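Local coordinates for Phenylalanine/tyrosine ammonia-lyase (Rhodosporidium toruloides, PDB 1Y2M), which catalyses the non-oxidative deamination of L-phenylalanine and L-tyrosine to trans-cinnamic and p-coumaric acid, working as a homotetramer, at residues D126-S129 against L130-L134; D214-P217 against L218-A222. One frame throughout, in Å; residues are numbered along the deposited sequence.

Following the chain from the N terminus, contact 1 comes first, within helix 125-138, where it joins residues 126-129 to 130-134, one turn onward. Contact 2 follows much later, in the first turns of helix 215-225, just after the residues of the experimentally established imidazolinone cross-link, Ala-211 and Gly-213. Each contact lies within one continuous run, so neither closes a loop and the two stand in series without nesting or crossing. They do not touch, yet their centres are about 15 Å apart and the two helices pack together: Ser-219 and Ala-222 of contact 2 lie against Leu-135, beyond contact 1 on helix 125-138.

Contact 1: D126-S129 against L130-L134; sequences DAIS and LQKAL
Gln-131 folds back along its own helix to give Ala-127 O a second hydrogen bond beside the backbone one. The backbone N of Gln-131 reaches Ala-127 O at 3.2 Å, and its side-chain NE2 reaches the same Ala-127 O at 2.8 Å. The two donors arrive from opposite faces of the carbonyl plane, NE2 tilted 22° from it. With CG beside the backbone N (chi1 -46°), a bend at chi2 (-42°) brings the amide back over the preceding turn, with Gln-131 CG only 3.2 Å from Ala-127 O. The acceptor lies close to the plane of the amide, whose other end is held as well: OE1 takes a hydrogen bond from Gly-265 N. With a partner at each end, the orientation of the buried amide is set: NE2 toward Ala-127 O, OE1 toward Gly-265 N.

The other main-chain bonds are chiefly the i to i+4 bonds of an alpha-helix, with a weak extra one from Gln-131 N to Ile-128 O; the helix is 125-138 of an enzyme of the PAL/histidase family. Leu-130 N bonds Asp-126 O at 2.8 Å, Lys-132 N bonds Ile-128 O, and Ala-133 N bonds Ser-129 O at 2.9 Å. Among side chains, Ser-129 OG turns back to a weak hydrogen bond with Glu-125 O, one turn earlier.

Packing across the turn comes mainly from Ile-128 and Lys-132, whose side chains run alongside each other in the same direction. The lysine is extended beyond CG, and its CE lies 3.9 Å from Ile-128 CG2, methylene against methyl. Nearer the backbone, the Lys-132 CG methylene makes a van der Waals approach of 3.6 Å to the carbonyl oxygen Ile-128 O. A second subunit also packs here: Lys-132 lies on Gln-687, Leu-130 on Tyr-465 and Ala-133 on Leu-463 of that chain.

Contact 2: D214-P217 against L218-A222; sequences DLSP and LSYIA
Leu-215 O is bonded by two atoms of Ser-219, OG at 2.9 Å and the backbone N at 2.8 Å. With OG beside the backbone N (chi1 -66°), the hydroxyl comes from above the carbonyl plane, 41° out of it, while the N-H approaches from the opposite face. An alanine here would drop the hydroxyl and would probably leave Leu-215 O with the main-chain donor alone of these two.

The Tyr-220 ring turns an edge to Ser-216: CD2 is 3.2 Å from Ser-216 O, which lies near the ring plane, and CE2 lies 3.7 Å from Ser-216 OG. That serine hydroxyl bonds Gln-138 O, and Tyr-220 OH takes a bond from Gly-141 N. Leu-218 leans over the helix start, its CG 3.2 Å from Asp-214 O and its CD1 4.1 Å from Asp-214 CB.

Asp-214 occupies the N-cap position, but its carboxylate bonds Ser-210 OG and Ser-275 N instead of capping the helix. Leu-215 lies beside Asn-270, which probably binds cinnamate, as in related enzymes. Ser-216, Tyr-220 and Asp-214 thus spend their polar ends on partners beyond the helix, while Ser-219 spends its hydroxyl within it.

Contact 1: D126-S129 against L130-L134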
loop_
_atom_site.group_PDB
_atom_site.type_symbol
_atom_site.label_atom_id
_atom_site.label_comp_id
_atom_site.label_asym_id
_atom_site.label_seq_id
_atom_site.Cartn_x
_atom_site.Cartn_y
_atom_site.Cartn_z
ATOM N N ASP B 126 -1.800 -42.649 -24.452
ATOM C CA ASP B 126 -1.551 -42.100 -23.118
ATOM C C ASP B 126 -0.976 -40.687 -23.202
ATOM O O ASP B 126 -1.353 -39.828 -22.417
ATOM C CB ASP B 126 -0.608 -42.994 -22.328
ATOM C CG ASP B 126 -1.125 -44.414 -22.209
ATOM O OD1 ASP B 126 -2.365 -44.580 -22.141
ATOM O OD2 ASP B 126 -0.297 -45.355 -22.199
ATOM N N ALA B 127 -0.061 -40.452 -24.147
ATOM C CA ALA B 127 0.430 -39.081 -24.397
ATOM C C ALA B 127 -0.722 -38.148 -24.748
ATOM O O ALA B 127 -0.750 -36.997 -24.311
ATOM C CB ALA B 127 1.487 -39.068 -25.527
ATOM N N ILE B 128 -1.661 -38.631 -25.560
ATOM C CA ILE B 128 -2.812 -37.803 -25.924
ATOM C C ILE B 128 -3.620 -37.524 -24.637
ATOM O O ILE B 128 -4.022 -36.375 -24.402
ATOM C CB ILE B 128 -3.674 -38.446 -27.066
ATOM C CG1 ILE B 128 -2.949 -38.267 -28.412
ATOM C CG2 ILE B 128 -5.040 -37.772 -27.179
ATOM C CD1 ILE B 128 -3.466 -39.154 -29.557
ATOM N N SER B 129 -3.835 -38.571 -23.834
ATOM C CA SER B 129 -4.534 -38.441 -22.529
ATOM C C SER B 129 -3.857 -37.484 -21.533
ATOM O O SER B 129 -4.533 -36.745 -20.794
ATOM C CB SER B 129 -4.710 -39.817 -21.862
ATOM O OG SER B 129 -5.660 -40.606 -22.554
ATOM N N LEU B 130 -2.526 -37.495 -21.496
ATOM C CA LEU B 130 -1.779 -36.616 -20.592
ATOM C C LEU B 130 -2.034 -35.178 -20.959
ATOM O O LEU B 130 -2.181 -34.322 -20.077
ATOM C CB LEU B 130 -0.269 -36.901 -20.672
ATOM C CG LEU B 130 0.636 -36.013 -19.806
ATOM C CD1 LEU B 130 0.214 -36.027 -18.344
ATOM C CD2 LEU B 130 2.103 -36.456 -19.961
ATOM N N GLN B 131 -2.061 -34.858 -22.250
ATOM C CA GLN B 131 -2.268 -33.461 -22.615
ATOM C C GLN B 131 -3.672 -33.064 -22.150
ATOM O O GLN B 131 -3.903 -31.943 -21.699
ATOM C CB GLN B 131 -2.118 -33.193 -24.127
ATOM C CG GLN B 131 -0.901 -33.811 -24.845
ATOM C CD GLN B 131 0.360 -33.683 -24.027
ATOM O OE1 GLN B 131 0.772 -32.568 -23.668
ATOM N NE2 GLN B 131 0.980 -34.814 -23.718
ATOM N N LYS B 132 -4.621 -33.983 -22.308
ATOM C CA LYS B 132 -6.014 -33.747 -21.880
ATOM C C LYS B 132 -6.114 -33.530 -20.357
ATOM O O LYS B 132 -6.860 -32.643 -19.898
ATOM C CB LYS B 132 -6.923 -34.890 -22.336
ATOM C CG LYS B 132 -7.194 -34.815 -23.887
ATOM C CD LYS B 132 -8.016 -35.968 -24.411
ATOM C CE LYS B 132 -8.237 -35.883 -25.915
ATOM N NZ LYS B 132 -9.016 -37.075 -26.411
ATOM N N ALA B 133 -5.366 -34.291 -19.587
ATOM C CA ALA B 133 -5.339 -34.040 -18.109
ATOM C C ALA B 133 -4.724 -32.695 -17.777
ATOM O O ALA B 133 -5.118 -32.060 -16.807
ATOM C CB ALA B 133 -4.590 -35.127 -17.359
ATOM N N LEU B 134 -3.720 -32.273 -18.551
ATOM C CA LEU B 134 -3.148 -30.955 -18.330
ATOM C C LEU B 134 -4.171 -29.845 -18.538
ATOM O O LEU B 134 -4.330 -28.937 -17.672
ATOM C CB LEU B 134 -1.936 -30.737 -19.236
ATOM C CG LEU B 134 -0.751 -31.630 -18.910
ATOM C CD1 LEU B 134 0.386 -31.400 -19.957
ATOM C CD2 LEU B 134 -0.212 -31.421 -17.463
#

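Contact 2: D214-P217 against L218-A222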
loop_
_atom_site.group_PDB
_atom_site.type_symbol
_atom_site.label_atom_id
_atom_site.label_comp_id
_atom_site.label_asym_id
_atom_site.label_seq_id
_atom_site.Cartn_x
_atom_site.Cartn_y
_atom_site.Cartn_z
ATOM N N ASP B 214 1.469 -18.213 -17.227
ATOM C CA ASP B 214 0.052 -17.847 -17.406
ATOM C C ASP B 214 -0.736 -19.113 -17.771
ATOM O O ASP B 214 -1.417 -19.212 -18.827
ATOM C CB ASP B 214 -0.034 -16.776 -18.512
ATOM C CG ASP B 214 0.643 -15.500 -18.133
ATOM O OD1 ASP B 214 0.495 -15.088 -16.971
ATOM O OD2 ASP B 214 1.319 -14.918 -19.019
ATOM N N LEU B 215 -0.676 -20.120 -16.885
ATOM C CA LEU B 215 -1.173 -21.453 -17.218
ATOM C C LEU B 215 -2.656 -21.510 -17.618
ATOM O O LEU B 215 -3.010 -22.056 -18.654
ATOM C CB LEU B 215 -0.952 -22.375 -16.017
ATOM C CG LEU B 215 0.489 -22.691 -15.649
ATOM C CD1 LEU B 215 0.517 -23.330 -14.275
ATOM C CD2 LEU B 215 1.149 -23.581 -16.721
ATOM N N SER B 216 -3.500 -20.989 -16.771
ATOM C CA SER B 216 -4.905 -21.120 -17.017
ATOM C C SER B 216 -5.311 -20.425 -18.320
ATOM O O SER B 216 -5.876 -21.079 -19.202
ATOM C CB SER B 216 -5.724 -20.647 -15.804
ATOM O OG SER B 216 -7.098 -20.909 -16.070
ATOM N N PRO B 217 -4.981 -19.130 -18.470
ATOM C CA PRO B 217 -5.417 -18.509 -19.740
ATOM C C PRO B 217 -4.825 -19.147 -20.994
ATOM O O PRO B 217 -5.512 -19.312 -22.028
ATOM C CB PRO B 217 -4.957 -17.062 -19.600
ATOM C CG PRO B 217 -3.942 -17.042 -18.530
ATOM C CD PRO B 217 -4.359 -18.134 -17.583
ATOM N N LEU B 218 -3.563 -19.537 -20.932
ATOM C CA LEU B 218 -2.962 -20.219 -22.069
ATOM C C LEU B 218 -3.651 -21.580 -22.309
ATOM O O LEU B 218 -3.734 -22.041 -23.456
ATOM C CB LEU B 218 -1.468 -20.433 -21.857
ATOM C CG LEU B 218 -0.643 -19.132 -21.979
ATOM C CD1 LEU B 218 0.773 -19.346 -21.630
ATOM C CD2 LEU B 218 -0.654 -18.593 -23.375
ATOM N N SER B 219 -4.122 -22.234 -21.249
ATOM C CA SER B 219 -4.901 -23.477 -21.431
ATOM C C SER B 219 -6.191 -23.244 -22.184
ATOM O O SER B 219 -6.591 -24.085 -22.951
ATOM C CB SER B 219 -5.179 -24.170 -20.093
ATOM O OG SER B 219 -3.918 -24.627 -19.560
ATOM N N TYR B 220 -6.841 -22.107 -21.952
ATOM C CA TYR B 220 -8.039 -21.779 -22.725
ATOM C C TYR B 220 -7.700 -21.614 -24.200
ATOM O O TYR B 220 -8.461 -22.070 -25.059
ATOM C CB TYR B 220 -8.795 -20.570 -22.174
ATOM C CG TYR B 220 -9.601 -20.895 -20.942
ATOM C CD1 TYR B 220 -10.943 -21.146 -21.034
ATOM C CD2 TYR B 220 -9.012 -20.966 -19.696
ATOM C CE1 TYR B 220 -11.662 -21.510 -19.934
ATOM C CE2 TYR B 220 -9.746 -21.301 -18.562
ATOM C CZ TYR B 220 -11.069 -21.565 -18.698
ATOM O OH TYR B 220 -11.799 -21.939 -17.576
ATOM N N ILE B 221 -6.558 -20.988 -24.501
ATOM C CA ILE B 221 -6.147 -20.870 -25.899
ATOM C C ILE B 221 -5.885 -22.238 -26.530
ATOM O O ILE B 221 -6.390 -22.542 -27.624
ATOM C CB ILE B 221 -4.940 -19.940 -26.014
ATOM C CG1 ILE B 221 -5.394 -18.527 -25.731
ATOM C CG2 ILE B 221 -4.277 -20.020 -27.357
ATOM C CD1 ILE B 221 -4.265 -17.525 -25.383
ATOM N N ALA B 222 -5.186 -23.099 -25.821
ATOM C CA ALA B 222 -4.899 -24.426 -26.300
ATOM C C ALA B 222 -6.153 -25.275 -26.491
ATOM O O ALA B 222 -6.298 -26.007 -27.460
ATOM C CB ALA B 222 -3.969 -25.118 -25.331
#